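Local coordinates for protein glycosyl hydrolase family 88 (Pedobacter heparinus, PDB 3WIW) that removes the unsaturated glucuronyl residue from oligosaccharides left by lyase digestion of heparin, as an unsaturated glucuronyl hydrolase, at residues Val171-Tyr183 with Trp194-Met206. Numbering follows the deposited sequence. Where two conformers were deposited one is given.
Sequences VIIDNLMNLEYLY and WFDAAKTHAVTTM
A198 and Y183 meet near the end where the helices draw close, the CA atoms of Y183 and F195 4.7 Å apart. A198 CB sits over one face of the Y183 ring, 3.9 Å from its centroid, a CH-pi contact. With CG anti to the carbonyl carbon (chi1 -67°), Y183 puts its ring as a knob among F195, A198, K199 and A202. Its edge meets the face of F195 in a T-shaped pair, centroids 5.4 Å apart. Its hydroxyl is hydrogen-bonded to S258 of helix 245-262. L182 CB packs 3.8 Å from A198 CB. L179 CD2 lies over the H201 ring, while its CD1 reaches A202. Helices 175-183 and 194-206 form a near-antiparallel helical hairpin, their axes 8.2 Å apart at closest approach, in the alpha6/alpha6-barrel of this family 88 hydrolase. Toward V171 the spacing widens. L176 CD2 and T205 CG2 meet tip to tip at 3.9 Å, and a water bridges I172 O, H201 NE2 and T205 OG1. H201 ND1 is hydrogen-bonded to I159 N, so both ring nitrogens have partners. The turn from I172 to N175 carries D174, the predicted proton donor. On the more solvent-exposed side, beside Y183, the extended K199 chain reaches a salt bridge with D264.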
ATOM      1  N   VAL A 171      -7.761  11.320  11.117  1.00 10.47           N
ATOM      2  CA  VAL A 171      -6.531  10.938  10.409  1.00  9.40           C
ATOM      3  C   VAL A 171      -6.341   9.439  10.598  1.00  9.11           C
ATOM      4  O   VAL A 171      -6.323   8.939  11.733  1.00 10.57           O
ATOM      5  CB  VAL A 171      -5.307  11.695  10.980  1.00 10.25           C
ATOM      6  CG1 VAL A 171      -4.021  11.277  10.241  1.00 10.72           C
ATOM      7  CG2 VAL A 171      -5.517  13.196  10.852  1.00 11.22           C
ATOM      8  N   ILE A 172      -6.246   8.704   9.502  1.00  9.86           N
ATOM      9  CA  ILE A 172      -6.074   7.259   9.592  1.00  9.00           C
ATOM     10  C   ILE A 172      -4.623   6.859   9.341  1.00  8.36           C
ATOM     11  O   ILE A 172      -3.885   7.588   8.678  1.00  9.76           O
ATOM     12  CB  ILE A 172      -7.052   6.495   8.655  1.00  9.81           C
ATOM     13  CG1 ILE A 172      -6.735   6.665   7.151  1.00  9.32           C
ATOM     14  CG2 ILE A 172      -8.478   6.931   8.956  1.00 11.67           C
ATOM     15  CD1 ILE A 172      -7.777   5.971   6.241  1.00  9.82           C
ATOM     16  N   ILE A 173      -4.218   5.711   9.870  1.00  8.40           N
ATOM     17  CA  ILE A 173      -2.850   5.246   9.718  1.00  8.50           C
ATOM     18  C   ILE A 173      -2.491   5.094   8.219  1.00  8.64           C
ATOM     19  O   ILE A 173      -1.331   5.335   7.816  1.00  9.64           O
ATOM     20  CB  ILE A 173      -2.627   3.934  10.529  1.00  9.21           C
ATOM     21  CG1 ILE A 173      -1.141   3.624  10.667  1.00 10.11           C
ATOM     22  CG2 ILE A 173      -3.352   2.730   9.884  1.00  9.56           C
ATOM     23  CD1 ILE A 173      -0.383   4.558  11.631  1.00 11.29           C
ATOM     24  N   ASP A 174      -3.476   4.696   7.401  1.00  8.86           N
ATOM     25  CA  ASP A 174      -3.265   4.494   5.958  1.00  8.69           C
ATOM     26  C   ASP A 174      -2.736   5.777   5.284  1.00  8.62           C
ATOM     27  O   ASP A 174      -2.091   5.712   4.233  1.00  9.17           O
ATOM     28  CB  ASP A 174      -4.553   4.081   5.231  1.00  8.78           C
ATOM     29  CG  ASP A 174      -5.492   3.175   6.045  1.00  9.60           C
ATOM     30  OD1 ASP A 174      -5.721   3.391   7.258  1.00  9.67           O
ATOM     31  OD2 ASP A 174      -6.094   2.289   5.405  1.00 10.34           O
ATOM     32  N   ASN A 175      -3.036   6.937   5.871  1.00  8.49           N
ATOM     33  CA  ASN A 175      -2.647   8.240   5.316  1.00  8.67           C
ATOM     34  C   ASN A 175      -1.111   8.341   5.216  1.00  8.37           C
ATOM     35  O   ASN A 175      -0.610   9.103   4.380  1.00  9.52           O
ATOM     36  CB  ASN A 175      -3.262   9.355   6.183  1.00  9.38           C
ATOM     37  CG  ASN A 175      -3.454  10.714   5.475  1.00  9.27           C
ATOM     38  OD1 ASN A 175      -4.466  11.392   5.743  1.00  9.93           O
ATOM     39  ND2 ASN A 175      -2.509  11.130   4.622  1.00  9.75           N
ATOM     40  N   LEU A 176      -0.361   7.586   6.030  1.00  8.36           N
ATOM     41  CA  LEU A 176       1.104   7.568   5.858  1.00  8.46           C
ATOM     42  C   LEU A 176       1.501   7.217   4.423  1.00  8.16           C
ATOM     43  O   LEU A 176       2.500   7.726   3.900  1.00  9.94           O
ATOM     44  CB  LEU A 176       1.792   6.609   6.836  1.00  9.73           C
ATOM     45  CG  LEU A 176       1.753   7.049   8.302  1.00  9.95           C
ATOM     46  CD1 LEU A 176       2.068   5.832   9.169  1.00 10.78           C
ATOM     47  CD2 LEU A 176       2.737   8.191   8.572  1.00 11.70           C
ATOM     48  N   MET A 177       0.761   6.304   3.796  1.00  8.27           N
ATOM     49  CA  MET A 177       1.140   5.829   2.463  1.00  7.97           C
ATOM     50  C   MET A 177       1.018   6.944   1.447  1.00  8.59           C
ATOM     51  O   MET A 177       1.798   7.004   0.494  1.00  9.82           O
ATOM     52  CB  MET A 177       0.259   4.647   2.064  1.00  8.21           C
ATOM     53  CG  MET A 177       0.382   3.458   3.016  1.00  8.45           C
ATOM     54  SD  MET A 177       2.010   2.686   2.995  1.00  9.36           S
ATOM     55  CE  MET A 177       1.990   2.017   1.322  1.00  9.12           C
ATOM     56  N   ASN A 178       0.020   7.809   1.643  1.00  8.65           N
ATOM     57  CA  ASN A 178      -0.242   8.926   0.746  1.00  8.19           C
ATOM     58  C   ASN A 178       0.802  10.038   0.836  1.00  9.17           C
ATOM     59  O   ASN A 178       0.830  10.919   0.001  1.00  9.99           O
ATOM     60  CB  ASN A 178      -1.662   9.416   0.992  1.00  8.72           C
ATOM     61  CG  ASN A 178      -2.683   8.445   0.470  1.00  9.30           C
ATOM     62  OD1 ASN A 178      -2.662   8.101  -0.710  1.00  9.64           O
ATOM     63  ND2 ASN A 178      -3.577   7.971   1.340  1.00 10.44           N
ATOM     64  N   LEU A 179       1.665  10.002   1.849  1.00  9.75           N
ATOM     65  CA  LEU A 179       2.757  10.970   1.961  1.00  9.79           C
ATOM     66  C   LEU A 179       3.800  10.831   0.857  1.00  9.81           C
ATOM     67  O   LEU A 179       4.433  11.823   0.492  1.00 10.30           O
ATOM     68  CB  LEU A 179       3.435  10.877   3.324  1.00 10.11           C
ATOM     69  CG  LEU A 179       2.514  11.039   4.528  1.00 10.24           C
ATOM     70  CD1 LEU A 179       3.357  11.011   5.791  1.00 10.80           C
ATOM     71  CD2 LEU A 179       1.640  12.290   4.427  1.00 11.62           C
ATOM     72  N   GLU A 180       3.959   9.621   0.309  1.00  9.06           N
ATOM     73  CA  GLU A 180       5.013   9.383  -0.680  1.00  9.75           C
ATOM     74  C   GLU A 180       4.829  10.346  -1.870  1.00  9.89           C
ATOM     75  O   GLU A 180       5.788  10.949  -2.376  1.00 10.55           O
ATOM     76  CB  GLU A 180       5.010   7.924  -1.143  1.00  9.47           C
ATOM     77  CG  GLU A 180       6.258   7.638  -1.978  1.00 11.04           C
ATOM     78  CD  GLU A 180       6.361   6.220  -2.464  1.00 12.10           C
ATOM     79  OE1 GLU A 180       7.202   5.952  -3.346  1.00 13.85           O
ATOM     80  OE2 GLU A 180       5.656   5.357  -1.924  1.00 12.40           O
ATOM     81  N   TYR A 181       3.579  10.473  -2.304  1.00 10.08           N
ATOM     82  CA  TYR A 181       3.196  11.390  -3.367  1.00  9.96           C
ATOM     83  C   TYR A 181       3.688  12.809  -3.083  1.00 10.01           C
ATOM     84  O   TYR A 181       4.297  13.453  -3.960  1.00 10.77           O
ATOM     85  CB  TYR A 181       1.685  11.368  -3.484  1.00 10.11           C
ATOM     86  CG  TYR A 181       1.075  12.103  -4.680  1.00  9.81           C
ATOM     87  CD1 TYR A 181       1.832  12.618  -5.744  1.00 10.84           C
ATOM     88  CD2 TYR A 181      -0.321  12.247  -4.732  1.00 10.21           C
ATOM     89  CE1 TYR A 181       1.185  13.259  -6.822  1.00 11.07           C
ATOM     90  CE2 TYR A 181      -0.962  12.853  -5.775  1.00 11.63           C
ATOM     91  CZ  TYR A 181      -0.219  13.365  -6.819  1.00 11.12           C
ATOM     92  OH  TYR A 181      -0.901  13.955  -7.852  1.00 12.08           O
ATOM     93  N   LEU A 182       3.479  13.309  -1.864  1.00 10.53           N
ATOM     94  CA  LEU A 182       3.891  14.672  -1.534  1.00 12.16           C
ATOM     95  C   LEU A 182       5.397  14.817  -1.392  1.00 11.07           C
ATOM     96  O   LEU A 182       5.922  15.882  -1.729  1.00 12.12           O
ATOM     97  CB  LEU A 182       3.218  15.158  -0.260  1.00 14.01           C
ATOM     98  CG  LEU A 182       1.771  15.606  -0.341  1.00 17.06           C
ATOM     99  CD1 LEU A 182       1.350  16.201   0.996  1.00 18.55           C
ATOM    100  CD2 LEU A 182       1.598  16.616  -1.459  1.00 17.69           C
ATOM    101  N   TYR A 183       6.094  13.831  -0.829  1.00 11.71           N
ATOM    102  CA  TYR A 183       7.557  13.939  -0.800  1.00 11.93           C
ATOM    103  C   TYR A 183       8.107  14.086  -2.216  1.00 12.50           C
ATOM    104  O   TYR A 183       8.948  14.951  -2.497  1.00 14.32           O
ATOM    105  CB  TYR A 183       8.202  12.722  -0.159  1.00 12.30           C
ATOM    106  CG  TYR A 183       7.962  12.511   1.325  1.00 11.21           C
ATOM    107  CD1 TYR A 183       8.214  13.510   2.265  1.00 11.92           C
ATOM    108  CD2 TYR A 183       7.550  11.260   1.797  1.00 11.47           C
ATOM    109  CE1 TYR A 183       8.018  13.268   3.617  1.00 12.62           C
ATOM    110  CE2 TYR A 183       7.350  11.024   3.145  1.00 12.26           C
ATOM    111  CZ  TYR A 183       7.592  12.024   4.048  1.00 12.59           C
ATOM    112  OH  TYR A 183       7.412  11.784   5.393  1.00 13.14           O
ATOM    113  N   TRP A 194       5.131  21.528   0.450  1.00 13.85           N
ATOM    114  CA  TRP A 194       4.491  20.222   0.222  1.00 13.74           C
ATOM    115  C   TRP A 194       5.306  19.126   0.887  1.00 13.47           C
ATOM    116  O   TRP A 194       4.761  18.249   1.567  1.00 13.36           O
ATOM    117  CB  TRP A 194       4.362  19.907  -1.269  1.00 13.94           C
ATOM    118  CG  TRP A 194       3.395  20.783  -2.046  1.00 13.97           C
ATOM    119  CD1 TRP A 194       2.628  21.815  -1.563  1.00 15.17           C
ATOM    120  CD2 TRP A 194       3.113  20.696  -3.449  1.00 14.20           C
ATOM    121  NE1 TRP A 194       1.886  22.374  -2.591  1.00 14.38           N
ATOM    122  CE2 TRP A 194       2.157  21.695  -3.755  1.00 13.98           C
ATOM    123  CE3 TRP A 194       3.566  19.860  -4.478  1.00 14.23           C
ATOM    124  CZ2 TRP A 194       1.655  21.890  -5.052  1.00 14.51           C
ATOM    125  CZ3 TRP A 194       3.079  20.059  -5.769  1.00 15.49           C
ATOM    126  CH2 TRP A 194       2.127  21.057  -6.047  1.00 14.96           C
ATOM    127  N   PHE A 195       6.617  19.152   0.657  1.00 13.62           N
ATOM    128  CA  PHE A 195       7.514  18.164   1.245  1.00 14.01           C
ATOM    129  C   PHE A 195       7.466  18.260   2.771  1.00 12.84           C
ATOM    130  O   PHE A 195       7.331  17.235   3.458  1.00 12.98           O
ATOM    131  CB  PHE A 195       8.934  18.397   0.709  1.00 14.49           C
ATOM    132  CG  PHE A 195       9.951  17.432   1.228  1.00 16.50           C
ATOM    133  CD1 PHE A 195      10.571  17.635   2.454  1.00 18.33           C
ATOM    134  CD2 PHE A 195      10.285  16.303   0.488  1.00 17.90           C
ATOM    135  CE1 PHE A 195      11.512  16.730   2.937  1.00 19.45           C
ATOM    136  CE2 PHE A 195      11.214  15.396   0.961  1.00 20.35           C
ATOM    137  CZ  PHE A 195      11.827  15.608   2.185  1.00 20.18           C
ATOM    138  N   ASP A 196       7.551  19.482   3.296  1.00 13.76           N
ATOM    139  CA  ASP A 196       7.551  19.705   4.737  1.00 15.10           C
ATOM    140  C   ASP A 196       6.233  19.271   5.368  1.00 13.92           C
ATOM    141  O   ASP A 196       6.223  18.748   6.487  1.00 14.54           O
ATOM    142  CB  ASP A 196       7.830  21.179   5.073  1.00 18.13           C
ATOM    143  CG  ASP A 196       9.208  21.648   4.608  1.00 23.12           C
ATOM    144  OD1 ASP A 196      10.091  20.805   4.340  1.00 24.27           O
ATOM    145  OD2 ASP A 196       9.405  22.880   4.525  1.00 25.57           O
ATOM    146  N   ALA A 197       5.130  19.451   4.650  1.00 13.83           N
ATOM    147  CA  ALA A 197       3.828  19.040   5.168  1.00 14.01           C
ATOM    148  C   ALA A 197       3.779  17.521   5.338  1.00 12.78           C
ATOM    149  O   ALA A 197       3.273  17.022   6.336  1.00 13.34           O
ATOM    150  CB  ALA A 197       2.713  19.504   4.241  1.00 14.97           C
ATOM    151  N   ALA A 198       4.290  16.792   4.352  1.00 12.35           N
ATOM    152  CA  ALA A 198       4.315  15.346   4.425  1.00 12.61           C
ATOM    153  C   ALA A 198       5.160  14.935   5.634  1.00 11.29           C
ATOM    154  O   ALA A 198       4.758  14.068   6.429  1.00 11.06           O
ATOM    155  CB  ALA A 198       4.895  14.784   3.135  1.00 13.32           C
ATOM    156  N   LYS A 199       6.323  15.565   5.795  1.00 11.34           N
ATOM    157  CA  LYS A 199       7.205  15.182   6.886  1.00 11.96           C
ATOM    158  C   LYS A 199       6.540  15.492   8.230  1.00 11.88           C
ATOM    159  O   LYS A 199       6.566  14.676   9.152  1.00 12.74           O
ATOM    160  CB  LYS A 199       8.551  15.899   6.779  1.00 13.56           C
ATOM    161  CG  LYS A 199       9.500  15.422   7.867  1.00 17.27           C
ATOM    162  CD  LYS A 199      10.903  15.998   7.743  1.00 19.50           C
ATOM    163  CE  LYS A 199      11.799  15.289   8.760  1.00 23.34           C
ATOM    164  NZ  LYS A 199      13.178  15.829   8.727  1.00 25.39           N
ATOM    165  N   THR A 200       5.894  16.646   8.328  1.00 11.73           N
ATOM    166  CA  THR A 200       5.156  17.000   9.553  1.00 11.86           C
ATOM    167  C   THR A 200       4.054  15.978   9.870  1.00 10.84           C
ATOM    168  O   THR A 200       3.904  15.553  11.017  1.00 11.76           O
ATOM    169  CB  THR A 200       4.565  18.406   9.459  1.00 12.45           C
ATOM    170  OG1 THR A 200       5.638  19.339   9.317  1.00 14.05           O
ATOM    171  CG2 THR A 200       3.770  18.749  10.728  1.00 12.97           C
ATOM    172  N   HIS A 201       3.303  15.564   8.856  1.00 10.64           N
ATOM    173  CA  HIS A 201       2.282  14.537   9.055  1.00  9.78           C
ATOM    174  C   HIS A 201       2.897  13.268   9.664  1.00 10.21           C
ATOM    175  O   HIS A 201       2.347  12.682  10.609  1.00 10.46           O
ATOM    176  CB  HIS A 201       1.583  14.221   7.728  1.00  9.71           C
ATOM    177  CG  HIS A 201       0.476  13.232   7.858  1.00  9.82           C
ATOM    178  ND1 HIS A 201      -0.851  13.582   7.671  1.00 11.07           N
ATOM    179  CD2 HIS A 201       0.475  11.916   8.188  1.00 10.35           C
ATOM    180  CE1 HIS A 201      -1.610  12.527   7.873  1.00 11.00           C
ATOM    181  NE2 HIS A 201      -0.832  11.495   8.177  1.00 10.84           N
ATOM    182  N   ALA A 202       4.034  12.833   9.126  1.00  9.99           N
ATOM    183  CA  ALA A 202       4.705  11.640   9.631  1.00 10.43           C
ATOM    184  C   ALA A 202       5.138  11.827  11.090  1.00 10.15           C
ATOM    185  O   ALA A 202       5.037  10.879  11.891  1.00 11.12           O
ATOM    186  CB  ALA A 202       5.902  11.279   8.746  1.00 11.30           C
ATOM    187  N   VAL A 203       5.644  13.000  11.438  1.00 11.24           N
ATOM    188  CA  VAL A 203       6.048  13.268  12.821  1.00 12.04           C
ATOM    189  C   VAL A 203       4.843  13.275  13.772  1.00 11.93           C
ATOM    190  O   VAL A 203       4.859  12.614  14.821  1.00 12.48           O
ATOM    191  CB  VAL A 203       6.863  14.581  12.925  1.00 13.30           C
ATOM    192  CG1 VAL A 203       7.134  14.917  14.381  1.00 14.25           C
ATOM    193  CG2 VAL A 203       8.185  14.440  12.160  1.00 14.95           C
ATOM    194  N   THR A 204       3.777  13.979  13.392  1.00 11.85           N
ATOM    195  CA  THR A 204       2.568  14.032  14.209  1.00 11.12           C
ATOM    196  C   THR A 204       2.001  12.606  14.422  1.00 11.35           C
ATOM    197  O   THR A 204       1.623  12.225  15.532  1.00 11.60           O
ATOM    198  CB  THR A 204       1.533  14.898  13.489  1.00 11.63           C
ATOM    199  OG1 THR A 204       2.087  16.207  13.281  1.00 12.78           O
ATOM    200  CG2 THR A 204       0.224  14.997  14.278  1.00 13.38           C
ATOM    201  N   THR A 205       1.958  11.812  13.361  1.00 11.06           N
ATOM    202  CA  THR A 205       1.422  10.467  13.407  1.00 10.90           C
ATOM    203  C   THR A 205       2.308   9.578  14.261  1.00 10.85           C
ATOM    204  O   THR A 205       1.817   8.682  14.963  1.00 11.50           O
ATOM    205  CB  THR A 205       1.277   9.942  11.972  1.00 10.62           C
ATOM    206  OG1 THR A 205       0.296  10.752  11.299  1.00 11.30           O
ATOM    207  CG2 THR A 205       0.826   8.485  11.969  1.00 10.67           C
ATOM    208  N   MET A 206       3.607   9.841  14.230  0.51 11.83           N
ATOM    209  CA  MET A 206       4.548   9.029  14.972  0.51 13.13           C
ATOM    210  C   MET A 206       4.279   9.151  16.472  0.51 14.18           C
ATOM    211  O   MET A 206       4.376   8.167  17.222  0.51 16.13           O
ATOM    212  CB  MET A 206       5.970   9.449  14.594  0.51 14.50           C
ATOM    213  CG  MET A 206       7.047   8.513  15.049  0.51 15.20           C
ATOM    214  SD  MET A 206       8.668   8.803  14.329  0.51 14.34           S
ATOM    215  CE  MET A 206       9.611   8.517  15.791  0.51 16.57           C
TER
HETATM  216  O   HOH W   1      -1.435   8.890   9.253  1.00 10.71           O